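PDB 2C0H: mannan endo-1,4-beta-mannosidase from Mytilus edulis, which hydrolyses internal beta-1,4-mannosidic linkages in mannans, galactomannans and glucomannans, cutting mannotetraose and longer oligosaccharides but not mannobiose or mannotriose. Local coordinates for residues W330-Q333 against L334-M337; T322-R325 against T326-S329; E294-Q297 against E298-A301; F309-A312 against Y313-Y317. The protein carries 3 engineered substitutions. All coordinates share one frame; numbering follows the deposited sequence.

Contact 1: residues W330-Q333 against L334-M337. Unlike the reference sequence in segment 334-337: Met337 (reference Ile).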
loop_
_atom_site.group_PDB
_atom_site.type_symbol
_atom_site.label_atom_id
_atom_site.label_comp_id
_atom_site.label_asym_id
_atom_site.label_seq_id
_atom_site.Cartn_x
_atom_site.Cartn_y
_atom_site.Cartn_z
ATOM N N TRP A 330 -13.122 8.182 -13.697
ATOM C CA TRP A 330 -12.648 9.109 -12.656
ATOM C C TRP A 330 -13.819 9.839 -11.991
ATOM O O TRP A 330 -13.833 10.034 -10.774
ATOM C CB TRP A 330 -11.614 10.080 -13.246
ATOM C CG TRP A 330 -10.937 11.073 -12.323
ATOM C CD1 TRP A 330 -10.816 12.405 -12.535
ATOM C CD2 TRP A 330 -10.254 10.809 -11.069
ATOM N NE1 TRP A 330 -10.122 13.009 -11.504
ATOM C CE2 TRP A 330 -9.752 12.047 -10.604
ATOM C CE3 TRP A 330 -10.020 9.668 -10.314
ATOM C CZ2 TRP A 330 -9.051 12.170 -9.401
ATOM C CZ3 TRP A 330 -9.303 9.795 -9.103
ATOM C CH2 TRP A 330 -8.832 11.027 -8.683
ATOM N N ASN A 331 -14.819 10.250 -12.769
ATOM C CA ASN A 331 -15.984 10.880 -12.152
ATOM C C ASN A 331 -16.706 10.006 -11.115
ATOM O O ASN A 331 -17.165 10.549 -10.110
ATOM C CB ASN A 331 -16.988 11.339 -13.211
ATOM C CG ASN A 331 -16.508 12.527 -14.009
ATOM O OD1 ASN A 331 -15.650 13.306 -13.573
ATOM N ND2 ASN A 331 -17.089 12.697 -15.199
ATOM N N ASN A 332 -16.815 8.688 -11.352
ATOM C CA ASN A 332 -17.433 7.756 -10.390
ATOM C C ASN A 332 -16.654 7.778 -9.078
ATOM O O ASN A 332 -17.223 7.719 -7.990
ATOM C CB ASN A 332 -17.444 6.320 -10.909
ATOM C CG ASN A 332 -18.588 6.032 -11.870
ATOM O OD1 ASN A 332 -19.514 6.840 -12.032
ATOM N ND2 ASN A 332 -18.544 4.860 -12.482
ATOM N N GLN A 333 -15.334 7.826 -9.195
ATOM C CA GLN A 333 -14.479 7.825 -8.017
ATOM C C GLN A 333 -14.620 9.096 -7.205
ATOM O O GLN A 333 -14.734 9.050 -5.959
ATOM C CB GLN A 333 -13.020 7.604 -8.438
ATOM C CG GLN A 333 -12.740 6.239 -9.079
ATOM C CD GLN A 333 -11.357 6.164 -9.685
ATOM O OE1 GLN A 333 -10.352 6.169 -8.964
ATOM N NE2 GLN A 333 -11.282 6.080 -11.011
ATOM N N LEU A 334 -14.608 10.242 -7.888
ATOM C CA LEU A 334 -14.795 11.547 -7.253
ATOM C C LEU A 334 -16.182 11.668 -6.596
ATOM O O LEU A 334 -16.315 12.221 -5.521
ATOM C CB LEU A 334 -14.589 12.668 -8.270
ATOM C CG LEU A 334 -13.174 12.859 -8.824
ATOM C CD1 LEU A 334 -13.159 13.925 -9.919
ATOM C CD2 LEU A 334 -12.188 13.204 -7.722
ATOM N N ARG A 335 -17.215 11.130 -7.235
ATOM C CA ARG A 335 -18.557 11.155 -6.646
ATOM C C ARG A 335 -18.588 10.330 -5.345
ATOM O O ARG A 335 -19.239 10.701 -4.379
ATOM C CB ARG A 335 -19.582 10.619 -7.657
ATOM C CG ARG A 335 -21.009 11.117 -7.474
ATOM C CD ARG A 335 -21.923 10.471 -8.508
ATOM N NE ARG A 335 -22.059 9.044 -8.232
ATOM C CZ ARG A 335 -21.599 8.048 -8.985
ATOM N NH1 ARG A 335 -21.055 8.274 -10.172
ATOM N NH2 ARG A 335 -21.763 6.796 -8.574
ATOM N N GLY A 336 -17.860 9.219 -5.311
ATOM C CA GLY A 336 -17.749 8.417 -4.101
ATOM C C GLY A 336 -17.077 9.181 -2.982
ATOM O O GLY A 336 -17.592 9.214 -1.860
ATOM N N MET A 337 -15.921 9.788 -3.264
ATOM C CA MET A 337 -15.183 10.600 -2.274
ATOM C C MET A 337 -16.045 11.714 -1.712
ATOM O O MET A 337 -16.056 11.978 -0.520
ATOM C CB MET A 337 -13.961 11.279 -2.895
ATOM C CG MET A 337 -12.810 10.424 -3.163
ATOM S SD MET A 337 -11.576 11.431 -4.018
ATOM C CE MET A 337 -11.149 10.211 -5.258
#
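Asn332 OD1 accepts a hydrogen bond from Arg335 NH1 at 2.8 Å, one helical turn on, in helix 330-339 of the TIM barrel of this family 5 glycoside hydrolase. The acceptor sits at the edge of the guanidinium, close to its plane, while the amide stands almost perpendicular to that group, the two planes 81° apart. Both side chains run the same way, and a bend at chi3 (68°) turns the arginine head back toward the asparagine. The other guanidinium nitrogens of Arg335 are engaged beyond the helix: NE in a salt bridge with Glu306, NH2 with Gln297.

On another side of the helix the indole of Trp330 leans on Leu334. Leu334 CD1 lies over one face of the five-membered ring, 3.9 Å from its centroid, a CH-pi contact, while NE1 of the same indole bonds to Asp53 on helix 40-56. Replacing Trp330 with an alanine would probably uncover Leu334 and leave the Asp53 carboxylate without its indole donor. Beneath the side chains, Leu334 N bonds to Trp330 O at 3.0 Å and Met337 N to Gln333 O at 3.0 Å. Farther along, the methyl CE of Met337 comes within 4.2 Å of Trp330 CH2.

Contact 2: residues T322-R325 against T326-S329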
loop_
_atom_site.group_PDB
_atom_site.type_symbol
_atom_site.label_atom_id
_atom_site.label_comp_id
_atom_site.label_asym_id
_atom_site.label_seq_id
_atom_site.Cartn_x
_atom_site.Cartn_y
_atom_site.Cartn_z
ATOM N N THR A 322 -9.955 4.204 -4.181
ATOM C CA THR A 322 -10.412 3.610 -5.415
ATOM C C THR A 322 -9.268 3.339 -6.383
ATOM O O THR A 322 -8.218 3.958 -6.313
ATOM C CB THR A 322 -11.391 4.535 -6.126
ATOM O OG1 THR A 322 -10.807 5.817 -6.285
ATOM C CG2 THR A 322 -12.709 4.621 -5.368
ATOM N N TRP A 323 -9.504 2.422 -7.307
ATOM C CA TRP A 323 -8.576 2.132 -8.371
ATOM C C TRP A 323 -9.210 2.567 -9.690
ATOM O O TRP A 323 -10.276 2.013 -10.023
ATOM C CB TRP A 323 -8.325 0.625 -8.437
ATOM C CG TRP A 323 -7.404 0.278 -9.546
ATOM C CD1 TRP A 323 -7.740 -0.074 -10.828
ATOM C CD2 TRP A 323 -5.980 0.327 -9.498
ATOM N NE1 TRP A 323 -6.594 -0.284 -11.563
ATOM C CE2 TRP A 323 -5.504 -0.030 -10.769
ATOM C CE3 TRP A 323 -5.058 0.640 -8.495
ATOM C CZ2 TRP A 323 -4.141 -0.090 -11.063
ATOM C CZ3 TRP A 323 -3.704 0.564 -8.790
ATOM C CH2 TRP A 323 -3.263 0.218 -10.059
ATOM N N SER A 324 -8.642 3.506 -10.454
ATOM C CA SER A 324 -7.580 4.483 -10.127
ATOM C C SER A 324 -7.731 5.724 -11.034
ATOM O O SER A 324 -8.597 5.747 -11.918
ATOM C CB SER A 324 -6.200 3.893 -10.409
ATOM O OG SER A 324 -6.034 3.708 -11.811
ATOM N N ARG A 325 -6.880 6.721 -10.867
ATOM C CA ARG A 325 -6.942 7.920 -11.751
ATOM C C ARG A 325 -6.796 7.524 -13.220
ATOM O O ARG A 325 -7.423 8.143 -14.070
ATOM C CB ARG A 325 -5.901 9.006 -11.384
ATOM C CG ARG A 325 -5.797 10.199 -12.357
ATOM C CD ARG A 325 -6.983 11.029 -12.180
ATOM N NE ARG A 325 -7.129 12.161 -13.105
ATOM C CZ ARG A 325 -7.749 12.099 -14.282
ATOM N NH1 ARG A 325 -8.206 10.950 -14.741
ATOM N NH2 ARG A 325 -7.893 13.202 -15.012
ATOM N N THR A 326 -5.948 6.546 -13.512
ATOM C CA THR A 326 -5.708 6.110 -14.904
ATOM C C THR A 326 -6.779 5.192 -15.485
ATOM O O THR A 326 -6.913 5.126 -16.717
ATOM C CB THR A 326 -4.355 5.368 -15.078
ATOM O OG1 THR A 326 -4.359 4.109 -14.384
ATOM C CG2 THR A 326 -3.215 6.239 -14.614
ATOM N N ASP A 327 -7.512 4.471 -14.638
ATOM C CA ASP A 327 -8.384 3.366 -15.055
ATOM C C ASP A 327 -9.869 3.703 -14.815
ATOM O O ASP A 327 -10.190 4.533 -13.993
ATOM C CB ASP A 327 -8.016 2.066 -14.304
ATOM C CG ASP A 327 -6.704 1.417 -14.798
ATOM O OD1 ASP A 327 -5.887 2.071 -15.496
ATOM O OD2 ASP A 327 -6.482 0.219 -14.482
ATOM N N VAL A 328 -10.758 3.018 -15.527
ATOM C CA VAL A 328 -12.223 3.175 -15.389
ATOM C C VAL A 328 -12.700 4.653 -15.351
ATOM O O VAL A 328 -12.097 5.510 -15.996
ATOM C CB VAL A 328 -12.796 2.273 -14.227
ATOM C CG1 VAL A 328 -12.484 0.813 -14.476
ATOM C CG2 VAL A 328 -12.283 2.676 -12.848
ATOM N N SER A 329 -13.803 4.945 -14.665
ATOM C CA SER A 329 -14.338 6.293 -14.594
ATOM C C SER A 329 -13.801 7.080 -13.409
ATOM O O SER A 329 -14.047 6.705 -12.259
ATOM C CB SER A 329 -15.864 6.244 -14.485
ATOM O OG SER A 329 -16.411 7.505 -14.154
HETATM O O HOH W 1 -3.166 3.339 -12.150
#
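From the cis peptide between Trp323 and Ser324 the backbone turns back on itself, and Asp327 N donates to Ser324 O at 3.2 Å, approaching from above the carbonyl plane. This loop follows strand 319-322 at the end of the barrel that carries the active site, and Trp323 probably binds substrate, as in related enzymes. Its indole NE1 donates to Asp327 OD2 at 3.0 Å. The bond is bent, with an N-H...O angle of 141°, and the carboxylate stands nearly perpendicular to the ring; NE1 meets OD2 from above the carboxylate plane. In Trp323, chi1 (178°) carries the indole to this side and chi2 (-92°) turns its NE1 edge to the aspartate.

The other carboxylate oxygen, OD1, accepts from Thr326 OG1 at 2.8 Å, again from above the plane. Water 1 donates to Thr326 OG1 at 2.6 Å and also bonds to Ser324 OG, at 2.9 Å, joining the two hydroxyls across the turn. On a different side of the loop, Val328 CG2 rests 3.5 Å from Trp323 O.

Gripped through both oxygens, the Asp327 carboxylate is restrained against rotation and would in turn steady the indole beside Tyr265 and Glu294. Its negative charge probably also polarises the indole N-H, strengthening that bond.

Contact 3: residues E294-Q297 against E298-A301; sequences EFNQ and EHGA
Asn296 reaches across the turn to His299, its side chain folded between its own backbone N and carbonyl carbon (chi1 54°). Its CB packs 3.6 Å from Glu298 OE1. CG lies at the edge of the imidazole, close to the ring plane, and OD1 takes a hydrogen bond from His299 ND1 at 2.9 Å, received in the carbonyl plane on a lone pair. The same oxygen accepts a second, weak bond from His299 N at 3.0 Å. At the other branch of the tip, ND2 turns to Trp323 O, in the loop holding a probable substrate-binding tryptophan. A leucine in place of Asn296 would probably leave His299 ND1 and Trp323 O without their partners and set the imidazole free to turn.

The backbone tightens the same turn: His299 N also bonds to Asn296 O at 3.2 Å, and Gly300 N to Gln297 O at 3.1 Å. Water 2 accepts from Asn296 N and probably donates to His299 O, though other acceptors compete for its protons.

The turn follows strand 290-294 and Glu294, the probable nucleophile, and precedes helix 305-314. Gln297 bonds to Ser305 at the start of that helix, while Glu298 reaches Asn332 on helix 330-339.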
loop_
_atom_site.group_PDB
_atom_site.type_symbol
_atom_site.label_atom_id
_atom_site.label_comp_id
_atom_site.label_asym_id
_atom_site.label_seq_id
_atom_site.Cartn_x
_atom_site.Cartn_y
_atom_site.Cartn_z
ATOM N N GLU A 294 -7.867 -0.904 -2.755
ATOM C CA GLU A 294 -8.255 -0.883 -4.183
ATOM C C GLU A 294 -9.663 -1.449 -4.307
ATOM O O GLU A 294 -9.955 -2.500 -3.727
ATOM C CB GLU A 294 -7.345 -1.764 -5.048
ATOM C CG GLU A 294 -5.897 -1.316 -5.182
ATOM C CD GLU A 294 -5.093 -2.151 -6.169
ATOM O OE1 GLU A 294 -5.690 -2.990 -6.894
ATOM O OE2 GLU A 294 -3.844 -1.978 -6.221
ATOM N N PHE A 295 -10.517 -0.749 -5.054
ATOM C CA PHE A 295 -11.854 -1.236 -5.411
ATOM C C PHE A 295 -12.384 -0.262 -6.441
ATOM O O PHE A 295 -11.859 0.846 -6.580
ATOM C CB PHE A 295 -12.794 -1.261 -4.198
ATOM C CG PHE A 295 -13.087 0.089 -3.619
ATOM C CD1 PHE A 295 -14.251 0.803 -3.953
ATOM C CD2 PHE A 295 -12.197 0.679 -2.722
ATOM C CE1 PHE A 295 -14.502 2.031 -3.415
ATOM C CE2 PHE A 295 -12.447 1.925 -2.186
ATOM C CZ PHE A 295 -13.600 2.613 -2.520
ATOM N N ASN A 296 -13.465 -0.644 -7.126
ATOM C CA ASN A 296 -14.221 0.329 -7.925
ATOM C C ASN A 296 -15.625 -0.193 -8.230
ATOM O O ASN A 296 -15.934 -1.364 -8.055
ATOM C CB ASN A 296 -13.485 0.748 -9.217
ATOM C CG ASN A 296 -13.070 -0.419 -10.087
ATOM O OD1 ASN A 296 -13.863 -1.310 -10.411
ATOM N ND2 ASN A 296 -11.800 -0.424 -10.491
ATOM N N GLN A 297 -16.477 0.733 -8.637
ATOM C CA GLN A 297 -17.878 0.436 -8.932
ATOM C C GLN A 297 -18.008 -0.529 -10.111
ATOM O O GLN A 297 -18.915 -1.360 -10.151
ATOM C CB GLN A 297 -18.568 1.752 -9.227
ATOM C CG GLN A 297 -20.025 1.694 -9.491
ATOM C CD GLN A 297 -20.554 3.055 -9.858
ATOM O OE1 GLN A 297 -20.323 4.059 -9.159
ATOM N NE2 GLN A 297 -21.242 3.115 -10.984
ATOM N N GLU A 298 -17.088 -0.440 -11.055
ATOM C CA GLU A 298 -17.115 -1.321 -12.216
ATOM C C GLU A 298 -16.980 -2.805 -11.834
ATOM O O GLU A 298 -17.475 -3.689 -12.541
ATOM C CB GLU A 298 -16.040 -0.882 -13.219
ATOM C CG GLU A 298 -16.338 0.461 -13.939
ATOM C CD GLU A 298 -16.102 1.743 -13.113
ATOM O OE1 GLU A 298 -15.645 1.684 -11.951
ATOM O OE2 GLU A 298 -16.364 2.856 -13.636
ATOM N N HIS A 299 -16.328 -3.070 -10.703
ATOM C CA HIS A 299 -16.172 -4.412 -10.151
ATOM C C HIS A 299 -16.746 -4.488 -8.737
ATOM O O HIS A 299 -16.194 -5.161 -7.858
ATOM C CB HIS A 299 -14.684 -4.791 -10.176
ATOM C CG HIS A 299 -14.102 -4.777 -11.553
ATOM N ND1 HIS A 299 -13.495 -3.666 -12.091
ATOM C CD2 HIS A 299 -14.068 -5.728 -12.515
ATOM C CE1 HIS A 299 -13.105 -3.932 -13.326
ATOM N NE2 HIS A 299 -13.443 -5.177 -13.608
ATOM N N GLY A 300 -17.887 -3.833 -8.536
ATOM C CA GLY A 300 -18.515 -3.711 -7.221
ATOM C C GLY A 300 -19.824 -4.445 -6.993
ATOM O O GLY A 300 -20.560 -4.112 -6.062
ATOM N N ALA A 301 -20.117 -5.444 -7.827
ATOM C CA ALA A 301 -21.278 -6.320 -7.617
ATOM C C ALA A 301 -22.584 -5.535 -7.497
ATOM O O ALA A 301 -23.447 -5.886 -6.701
ATOM C CB ALA A 301 -21.065 -7.190 -6.386
HETATM O O HOH W 2 -14.194 -3.417 -6.379
#

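Contact 4: residues F309-A312 against Y313-Y317; sequences FEWA and YTKGY
Lys315 CG sits squarely over the indole of Trp311, 3.7 Å from the centroid of its five-membered ring and 15° off the normal, a CH-pi contact on the partly exposed side of the C-terminal end of helix 305-314. The lysine bends at chi2 (-61°), which carries its chain across the indole and brings CE within 3.7 Å of Trp311 CZ3. Thus the aliphatic part of a charged residue lies along the ring. Beside it, Tyr317 CE2 approaches Trp311 CD1 at 4.2 Å, and both aromatic residues are hydrogen-bonded to backbone carbonyls outside the segment: the indole NE1 to Pro276 O and His279 O, the tyrosine OH to His279 O.

Ala312 and Tyr317 belong to the closely packed, buried side. Tyr317 CB lies 3.4 Å from Ala312 O, which also meets the edge of the tyrosine ring, although the bond from Tyr317 N to that oxygen is weak. Away from this buried side, at the partly exposed Glu310 and Thr314, the contact is polar. There Glu310 O accepts from both Thr314 N (2.9 Å) and Thr314 OG1 (2.8 Å), the two donors reaching it from opposite faces of its plane. Thr314 CG2 lies 3.5 Å from Glu310 OE2, a van der Waals contact, while Glu310 OE1 forms a salt bridge with Arg343.

The helix ends at Thr314; Lys315 leaves the helical conformation and Gly316 turns the chain toward strand 319-322, completing a beta-alpha-beta unit with strand 290-294. Ala312 faces Ile292 and Ala320 on those two strands, and Phe309 meets Phe295 edge-to-face.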
loop_
_atom_site.group_PDB
_atom_site.type_symbol
_atom_site.label_atom_id
_atom_site.label_comp_id
_atom_site.label_asym_id
_atom_site.label_seq_id
_atom_site.Cartn_x
_atom_site.Cartn_y
_atom_site.Cartn_z
ATOM N N PHE A 309 -17.932 3.516 -0.508
ATOM C CA PHE A 309 -17.295 4.449 0.474
ATOM C C PHE A 309 -18.069 4.413 1.807
ATOM O O PHE A 309 -17.467 4.376 2.887
ATOM C CB PHE A 309 -17.188 5.873 -0.082
ATOM C CG PHE A 309 -15.962 6.115 -0.925
ATOM C CD1 PHE A 309 -14.790 6.589 -0.354
ATOM C CD2 PHE A 309 -15.992 5.921 -2.284
ATOM C CE1 PHE A 309 -13.663 6.813 -1.114
ATOM C CE2 PHE A 309 -14.873 6.189 -3.071
ATOM C CZ PHE A 309 -13.696 6.633 -2.474
ATOM N N GLU A 310 -19.398 4.382 1.738
ATOM C CA GLU A 310 -20.218 4.313 2.950
ATOM C C GLU A 310 -19.977 3.060 3.772
ATOM O O GLU A 310 -19.909 3.134 5.010
ATOM C CB GLU A 310 -21.712 4.396 2.611
ATOM C CG GLU A 310 -22.634 4.490 3.837
ATOM C CD GLU A 310 -22.638 5.853 4.496
ATOM O OE1 GLU A 310 -21.999 6.788 3.965
ATOM O OE2 GLU A 310 -23.291 5.997 5.560
ATOM N N TRP A 311 -19.889 1.908 3.103
ATOM C CA TRP A 311 -19.634 0.629 3.785
ATOM C C TRP A 311 -18.292 0.711 4.513
ATOM O O TRP A 311 -18.213 0.414 5.712
ATOM C CB TRP A 311 -19.652 -0.555 2.813
ATOM C CG TRP A 311 -19.550 -1.890 3.509
ATOM C CD1 TRP A 311 -18.405 -2.566 3.820
ATOM C CD2 TRP A 311 -20.633 -2.696 3.990
ATOM N NE1 TRP A 311 -18.708 -3.738 4.454
ATOM C CE2 TRP A 311 -20.068 -3.847 4.580
ATOM C CE3 TRP A 311 -22.022 -2.549 3.994
ATOM C CZ2 TRP A 311 -20.847 -4.850 5.160
ATOM C CZ3 TRP A 311 -22.792 -3.544 4.555
ATOM C CH2 TRP A 311 -22.210 -4.681 5.136
ATOM N N ALA A 312 -17.259 1.149 3.805
ATOM C CA ALA A 312 -15.920 1.253 4.419
ATOM C C ALA A 312 -15.962 2.174 5.621
ATOM O O ALA A 312 -15.416 1.858 6.679
ATOM C CB ALA A 312 -14.890 1.740 3.417
ATOM N N TYR A 313 -16.630 3.315 5.484
ATOM C CA TYR A 313 -16.620 4.355 6.530
ATOM C C TYR A 313 -17.380 3.915 7.774
ATOM O O TYR A 313 -16.938 4.188 8.899
ATOM C CB TYR A 313 -17.227 5.664 5.954
ATOM C CG TYR A 313 -17.162 6.879 6.886
ATOM C CD1 TYR A 313 -15.955 7.481 7.220
ATOM C CD2 TYR A 313 -18.318 7.450 7.413
ATOM C CE1 TYR A 313 -15.885 8.567 8.060
ATOM C CE2 TYR A 313 -18.258 8.540 8.275
ATOM C CZ TYR A 313 -17.040 9.105 8.610
ATOM O OH TYR A 313 -16.971 10.208 9.471
ATOM N N THR A 314 -18.511 3.229 7.589
ATOM C CA THR A 314 -19.396 2.889 8.706
ATOM C C THR A 314 -19.233 1.509 9.308
ATOM O O THR A 314 -19.766 1.265 10.398
ATOM C CB THR A 314 -20.882 3.052 8.331
ATOM O OG1 THR A 314 -21.249 2.130 7.306
ATOM C CG2 THR A 314 -21.174 4.474 7.896
ATOM N N LYS A 315 -18.539 0.600 8.629
ATOM C CA LYS A 315 -18.421 -0.772 9.114
ATOM C C LYS A 315 -17.076 -1.132 9.733
ATOM O O LYS A 315 -16.781 -2.318 9.876
ATOM C CB LYS A 315 -18.799 -1.767 8.011
ATOM C CG LYS A 315 -20.201 -1.559 7.447
ATOM C CD LYS A 315 -21.285 -1.727 8.502
ATOM C CE LYS A 315 -22.657 -1.890 7.858
ATOM N NZ LYS A 315 -23.722 -2.175 8.847
ATOM N N GLY A 316 -16.303 -0.122 10.130
ATOM C CA GLY A 316 -15.141 -0.320 10.999
ATOM C C GLY A 316 -13.813 -0.262 10.295
ATOM O O GLY A 316 -12.770 -0.505 10.920
ATOM N N TYR A 317 -13.822 0.001 8.995
ATOM C CA TYR A 317 -12.575 0.172 8.249
ATOM C C TYR A 317 -11.996 1.599 8.423
ATOM O O TYR A 317 -12.677 2.507 8.906
ATOM C CB TYR A 317 -12.770 -0.223 6.775
ATOM C CG TYR A 317 -13.316 -1.631 6.627
ATOM C CD1 TYR A 317 -12.467 -2.745 6.640
ATOM C CD2 TYR A 317 -14.693 -1.881 6.523
ATOM C CE1 TYR A 317 -12.958 -4.027 6.529
ATOM C CE2 TYR A 317 -15.192 -3.165 6.397
ATOM C CZ TYR A 317 -14.330 -4.252 6.397
ATOM O OH TYR A 317 -14.822 -5.550 6.298
#

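Contacts 2 and 3 belong to loops that follow neighbouring parallel strands, 319-322 and 290-294, at the catalytic end of the barrel; both are polar turns, each with one bridging water, contact 2 at the surface and contact 3 partly buried. Contact 1 lies within a helix, contact 4 at a helix C-terminus and the turn after it; both are partly buried, and each sets a CH-pi contact beside polar side-chain bonds. Contact 1 continues directly from contact 2, and Gln333 ties its helix back to Thr322 and Ser324. Contact 3 is bonded to both, through Asn296 to contact 2 and through Gln297 and Glu298 to contact 1. Contact 4 meets the others chiefly through Phe309, by apolar packing.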